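Local coordinates for protein iron-regulated transcriptional activator AFT2 (Saccharomyces cerevisiae, PDB 4LMG) that activates iron-regulon genes when iron is scarce, recognising the 5'-CACCC-3' iron-responsive element of their promoters through a WRKY-GCM1-fold DNA-binding domain, at residues D111-L119 against I128-Y136. Residues are numbered along the deposited sequence; the frame is centred on the assembly and turned at random.
Sequences DYKKFKENL and IKTFDELEY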
ATOM      1  N   ASP A 111      16.889   0.757   5.053  1.00 39.92           N
ATOM      2  CA  ASP A 111      16.133   0.497   6.273  1.00 46.37           C
ATOM      3  C   ASP A 111      17.043   0.221   7.466  1.00 36.79           C
ATOM      4  O   ASP A 111      16.735   0.619   8.588  1.00 39.36           O
ATOM      5  CB  ASP A 111      15.120  -0.633   6.069  1.00 55.70           C
ATOM      6  CG  ASP A 111      13.797  -0.130   5.518  1.00 72.01           C
ATOM      7  OD1 ASP A 111      13.294   0.897   6.024  1.00 72.90           O
ATOM      8  OD2 ASP A 111      13.261  -0.752   4.577  1.00 81.16           O
ATOM      9  N   TYR A 112      18.163  -0.455   7.229  1.00 31.36           N
ATOM     10  CA  TYR A 112      19.125  -0.672   8.302  1.00 31.84           C
ATOM     11  C   TYR A 112      19.711   0.658   8.755  1.00 34.51           C
ATOM     12  O   TYR A 112      19.807   0.935   9.950  1.00 28.87           O
ATOM     13  CB  TYR A 112      20.247  -1.614   7.871  1.00 35.66           C
ATOM     14  CG  TYR A 112      21.274  -1.828   8.963  1.00 42.45           C
ATOM     15  CD1 TYR A 112      21.001  -2.657  10.043  1.00 37.68           C
ATOM     16  CD2 TYR A 112      22.508  -1.190   8.922  1.00 40.71           C
ATOM     17  CE1 TYR A 112      21.928  -2.852  11.049  1.00 35.65           C
ATOM     18  CE2 TYR A 112      23.446  -1.380   9.923  1.00 41.65           C
ATOM     19  CZ  TYR A 112      23.149  -2.213  10.983  1.00 44.83           C
ATOM     20  OH  TYR A 112      24.071  -2.408  11.985  1.00 46.22           O
ATOM     21  N   LYS A 113      20.099   1.483   7.792  1.00 36.09           N
ATOM     22  CA  LYS A 113      20.661   2.790   8.099  1.00 38.54           C
ATOM     23  C   LYS A 113      19.652   3.636   8.866  1.00 34.03           C
ATOM     24  O   LYS A 113      20.005   4.314   9.831  1.00 41.36           O
ATOM     25  CB  LYS A 113      21.109   3.496   6.820  1.00 42.27           C
ATOM     26  CG  LYS A 113      22.237   2.773   6.098  1.00 36.59           C
ATOM     27  CD  LYS A 113      22.601   3.467   4.795  1.00 48.41           C
ATOM     28  CE  LYS A 113      23.705   2.719   4.065  1.00 46.73           C
ATOM     29  NZ  LYS A 113      24.959   2.661   4.867  1.00 46.98           N
ATOM     30  N   LYS A 114      18.395   3.584   8.439  1.00 34.31           N
ATOM     31  CA  LYS A 114      17.329   4.280   9.147  1.00 29.88           C
ATOM     32  C   LYS A 114      17.120   3.661  10.526  1.00 27.49           C
ATOM     33  O   LYS A 114      16.857   4.367  11.498  1.00 26.23           O
ATOM     34  CB  LYS A 114      16.029   4.245   8.343  1.00 44.64           C
ATOM     35  CG  LYS A 114      16.038   5.147   7.119  1.00 54.89           C
ATOM     36  CD  LYS A 114      14.710   5.103   6.383  1.00 62.73           C
ATOM     37  CE  LYS A 114      14.675   6.131   5.261  1.00 74.82           C
ATOM     38  NZ  LYS A 114      13.406   6.070   4.485  1.00 80.72           N
ATOM     39  N   PHE A 115      17.238   2.339  10.600  1.00 27.27           N
ATOM     40  CA  PHE A 115      17.145   1.629  11.873  1.00 30.35           C
ATOM     41  C   PHE A 115      18.248   2.094  12.813  1.00 31.19           C
ATOM     42  O   PHE A 115      18.015   2.336  13.996  1.00 31.29           O
ATOM     43  CB  PHE A 115      17.248   0.120  11.644  1.00 34.17           C
ATOM     44  CG  PHE A 115      17.625  -0.663  12.874  1.00 40.46           C
ATOM     45  CD1 PHE A 115      16.676  -0.979  13.832  1.00 39.05           C
ATOM     46  CD2 PHE A 115      18.929  -1.097  13.063  1.00 41.23           C
ATOM     47  CE1 PHE A 115      17.019  -1.705  14.961  1.00 34.47           C
ATOM     48  CE2 PHE A 115      19.278  -1.822  14.187  1.00 39.00           C
ATOM     49  CZ  PHE A 115      18.321  -2.128  15.139  1.00 33.57           C
ATOM     50  N   LYS A 116      19.453   2.223  12.266  1.00 33.60           N
ATOM     51  CA  LYS A 116      20.615   2.636  13.040  1.00 32.16           C
ATOM     52  C   LYS A 116      20.457   4.067  13.543  1.00 33.19           C
ATOM     53  O   LYS A 116      20.803   4.374  14.684  1.00 33.37           O
ATOM     54  CB  LYS A 116      21.882   2.513  12.192  1.00 34.24           C
ATOM     55  CG  LYS A 116      23.167   2.558  12.993  1.00 38.56           C
ATOM     56  CD  LYS A 116      23.289   1.347  13.898  1.00 40.26           C
ATOM     57  CE  LYS A 116      24.551   1.423  14.739  1.00 47.80           C
ATOM     58  NZ  LYS A 116      25.756   1.675  13.899  1.00 45.54           N
ATOM     59  N   GLU A 117      19.934   4.942  12.689  1.00 32.39           N
ATOM     60  CA  GLU A 117      19.726   6.339  13.058  1.00 32.50           C
ATOM     61  C   GLU A 117      18.636   6.476  14.121  1.00 30.72           C
ATOM     62  O   GLU A 117      18.685   7.372  14.965  1.00 25.32           O
ATOM     63  CB  GLU A 117      19.374   7.175  11.825  1.00 36.44           C
ATOM     64  CG  GLU A 117      19.042   8.634  12.123  1.00 44.50           C
ATOM     65  CD  GLU A 117      20.264   9.461  12.495  1.00 54.59           C
ATOM     66  OE1 GLU A 117      21.349   8.878  12.699  1.00 46.98           O
ATOM     67  OE2 GLU A 117      20.139  10.702  12.578  1.00 61.13           O
ATOM     68  N   ASN A 118      17.651   5.586  14.073  1.00 26.22           N
ATOM     69  CA  ASN A 118      16.580   5.591  15.062  1.00 32.16           C
ATOM     70  C   ASN A 118      17.111   5.268  16.459  1.00 34.79           C
ATOM     71  O   ASN A 118      16.693   5.870  17.449  1.00 34.63           O
ATOM     72  CB  ASN A 118      15.475   4.615  14.660  1.00 43.58           C
ATOM     73  CG  ASN A 118      14.358   4.549  15.681  1.00 61.10           C
ATOM     74  OD1 ASN A 118      14.190   3.542  16.371  1.00 65.31           O
ATOM     75  ND2 ASN A 118      13.587   5.627  15.787  1.00 61.38           N
ATOM     76  N   LEU A 119      18.041   4.321  16.528  1.00 31.34           N
ATOM     77  CA  LEU A 119      18.703   3.985  17.784  1.00 35.03           C
ATOM     78  C   LEU A 119      19.393   5.211  18.365  1.00 39.39           C
ATOM     79  O   LEU A 119      19.281   5.491  19.558  1.00 33.43           O
ATOM     80  CB  LEU A 119      19.732   2.875  17.571  1.00 29.95           C
ATOM     81  CG  LEU A 119      19.220   1.534  17.050  1.00 30.02           C
ATOM     82  CD1 LEU A 119      20.385   0.588  16.795  1.00 34.98           C
ATOM     83  CD2 LEU A 119      18.224   0.922  18.027  1.00 28.09           C
ATOM     84  N   ILE A 128      23.392   0.555  20.082  1.00 39.62           N
ATOM     85  CA  ILE A 128      24.351   1.168  19.170  1.00 38.85           C
ATOM     86  C   ILE A 128      25.707   0.473  19.265  1.00 49.00           C
ATOM     87  O   ILE A 128      26.329   0.165  18.247  1.00 44.47           O
ATOM     88  CB  ILE A 128      24.516   2.674  19.450  1.00 37.66           C
ATOM     89  CG1 ILE A 128      23.180   3.398  19.258  1.00 36.20           C
ATOM     90  CG2 ILE A 128      25.580   3.273  18.537  1.00 43.74           C
ATOM     91  CD1 ILE A 128      23.200   4.850  19.684  1.00 36.71           C
ATOM     92  N   LYS A 129      26.156   0.223  20.490  1.00 52.48           N
ATOM     93  CA  LYS A 129      27.405  -0.497  20.714  1.00 61.34           C
ATOM     94  C   LYS A 129      27.352  -1.881  20.076  1.00 52.56           C
ATOM     95  O   LYS A 129      28.261  -2.276  19.347  1.00 47.14           O
ATOM     96  CB  LYS A 129      27.699  -0.624  22.211  1.00 70.91           C
ATOM     97  CG  LYS A 129      27.971   0.697  22.917  1.00 80.99           C
ATOM     98  CD  LYS A 129      28.280   0.479  24.393  1.00 85.75           C
ATOM     99  CE  LYS A 129      28.577   1.794  25.100  1.00 87.07           C
ATOM    100  NZ  LYS A 129      28.887   1.591  26.542  1.00 87.24           N
ATOM    101  N   THR A 130      26.277  -2.612  20.356  1.00 49.54           N
ATOM    102  CA  THR A 130      26.108  -3.961  19.830  1.00 42.77           C
ATOM    103  C   THR A 130      26.227  -4.004  18.312  1.00 42.39           C
ATOM    104  O   THR A 130      26.957  -4.828  17.762  1.00 40.13           O
ATOM    105  CB  THR A 130      24.749  -4.557  20.232  1.00 45.80           C
ATOM    106  OG1 THR A 130      24.710  -4.748  21.653  1.00 52.88           O
ATOM    107  CG2 THR A 130      24.530  -5.894  19.537  1.00 41.21           C
ATOM    108  N   PHE A 131      25.508  -3.114  17.636  1.00 37.89           N
ATOM    109  CA  PHE A 131      25.493  -3.108  16.177  1.00 34.38           C
ATOM    110  C   PHE A 131      26.770  -2.534  15.572  1.00 36.94           C
ATOM    111  O   PHE A 131      27.156  -2.906  14.465  1.00 41.50           O
ATOM    112  CB  PHE A 131      24.250  -2.393  15.645  1.00 27.88           C
ATOM    113  CG  PHE A 131      22.993  -3.194  15.808  1.00 29.86           C
ATOM    114  CD1 PHE A 131      22.594  -4.084  14.824  1.00 31.37           C
ATOM    115  CD2 PHE A 131      22.229  -3.085  16.957  1.00 25.68           C
ATOM    116  CE1 PHE A 131      21.447  -4.835  14.975  1.00 34.85           C
ATOM    117  CE2 PHE A 131      21.081  -3.832  17.113  1.00 34.59           C
ATOM    118  CZ  PHE A 131      20.688  -4.708  16.122  1.00 37.33           C
ATOM    119  N   ASP A 132      27.429  -1.641  16.303  1.00 39.70           N
ATOM    120  CA  ASP A 132      28.736  -1.148  15.881  1.00 50.22           C
ATOM    121  C   ASP A 132      29.715  -2.309  15.741  1.00 52.00           C
ATOM    122  O   ASP A 132      30.457  -2.391  14.763  1.00 51.60           O
ATOM    123  CB  ASP A 132      29.282  -0.119  16.871  1.00 49.02           C
ATOM    124  CG  ASP A 132      28.726   1.270  16.632  1.00 53.97           C
ATOM    125  OD1 ASP A 132      28.149   1.498  15.547  1.00 57.26           O
ATOM    126  OD2 ASP A 132      28.876   2.134  17.520  1.00 52.97           O
ATOM    127  N   GLU A 133      29.704  -3.205  16.722  1.00 55.45           N
ATOM    128  CA  GLU A 133      30.578  -4.373  16.709  1.00 55.10           C
ATOM    129  C   GLU A 133      30.186  -5.353  15.608  1.00 50.07           C
ATOM    130  O   GLU A 133      31.047  -5.947  14.962  1.00 51.02           O
ATOM    131  CB  GLU A 133      30.558  -5.072  18.069  1.00 62.09           C
ATOM    132  CG  GLU A 133      31.116  -4.228  19.203  1.00 77.43           C
ATOM    133  CD  GLU A 133      30.966  -4.896  20.555  1.00 90.78           C
ATOM    134  OE1 GLU A 133      30.251  -5.918  20.639  1.00 91.85           O
ATOM    135  OE2 GLU A 133      31.564  -4.400  21.534  1.00 97.49           O
ATOM    136  N   LEU A 134      28.884  -5.521  15.402  1.00 41.26           N
ATOM    137  CA  LEU A 134      28.392  -6.400  14.347  1.00 42.93           C
ATOM    138  C   LEU A 134      28.826  -5.902  12.972  1.00 45.34           C
ATOM    139  O   LEU A 134      29.180  -6.693  12.100  1.00 48.84           O
ATOM    140  CB  LEU A 134      26.869  -6.525  14.412  1.00 44.43           C
ATOM    141  CG  LEU A 134      26.322  -7.274  15.630  1.00 45.89           C
ATOM    142  CD1 LEU A 134      24.803  -7.316  15.613  1.00 39.10           C
ATOM    143  CD2 LEU A 134      26.895  -8.681  15.689  1.00 51.94           C
ATOM    144  N   GLU A 135      28.793  -4.587  12.784  1.00 43.96           N
ATOM    145  CA  GLU A 135      29.228  -3.984  11.531  1.00 44.20           C
ATOM    146  C   GLU A 135      30.741  -4.106  11.399  1.00 50.79           C
ATOM    147  O   GLU A 135      31.257  -4.417  10.326  1.00 51.17           O
ATOM    148  CB  GLU A 135      28.810  -2.513  11.470  1.00 42.61           C
ATOM    149  CG  GLU A 135      27.308  -2.286  11.516  1.00 39.04           C
ATOM    150  CD  GLU A 135      26.948  -0.820  11.654  1.00 47.53           C
ATOM    151  OE1 GLU A 135      27.752   0.037  11.230  1.00 57.55           O
ATOM    152  OE2 GLU A 135      25.863  -0.522  12.192  1.00 51.31           O
ATOM    153  N   TYR A 136      31.443  -3.862  12.502  1.00 57.45           N
ATOM    154  CA  TYR A 136      32.898  -3.958  12.528  1.00 68.08           C
ATOM    155  C   TYR A 136      33.363  -5.350  12.123  1.00 66.61           C
ATOM    156  O   TYR A 136      34.256  -5.499  11.289  1.00 64.70           O
ATOM    157  CB  TYR A 136      33.434  -3.611  13.920  1.00 76.04           C
ATOM    158  CG  TYR A 136      34.926  -3.810  14.075  1.00 86.91           C
ATOM    159  CD1 TYR A 136      35.820  -2.797  13.748  1.00 90.44           C
ATOM    160  CD2 TYR A 136      35.441  -5.008  14.553  1.00 91.59           C
ATOM    161  CE1 TYR A 136      37.184  -2.974  13.891  1.00 95.60           C
ATOM    162  CE2 TYR A 136      36.803  -5.194  14.698  1.00 95.17           C
ATOM    163  CZ  TYR A 136      37.669  -4.174  14.367  1.00 98.26           C
ATOM    164  OH  TYR A 136      39.027  -4.357  14.511  1.00100.66           O
TER
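Leu119 and Ile128 lie where the helical segments 111-119 and 128-136 come close, their CA atoms 6.5 Å apart, and from there the two run roughly antiparallel and splay, with 145° between their directions. The axes approach no nearer than 10.7 Å, a wide gap that long and aromatic side chains must bridge. At the narrow end, branched aliphatics suffice: Leu119 CB packs on Ile128 CG1. Phe131 fills the next level as a knob in the hole made by Tyr112, Phe115, Lys116 and Leu119. The CE2-CZ edge of Phe115 points onto one face of the Phe131 ring, a T-shaped pair with centroids 5.0 Å apart and planes at 73°, while Leu119 CD1 approaches obliquely. Together the segments form a helical hairpin, carried by helices 110-121 and 125-139, which follows the antiparallel sheet of the WRKY-GCM1 fold; Gln121 and Asn123, both DNA-binding residues, lie in and just beyond the end of its first helix. Tyr30 ties the hairpin back to the fold, meeting both Tyr112 and Phe115 edge-to-face. At the wide end the link is polar. Tyr112, its ring swung anti to the backbone N (chi1 179°), reaches across to give its hydroxyl proton to Glu135, OH to OE2 2.6 Å, on the anti side of the carboxylate. Lys116 NZ makes a salt bridge to the same OE2 at 2.8 Å, from the syn side and the opposite face of the carboxylate plane, a two-donor grip that should restrain the carboxylate's rotation and probably favours its ionised form. A lysine suits this place because its CE methylene rests on Phe131 CB while its ammonium forms a second salt bridge, from NZ to Asp132 OD1 at 2.9 Å.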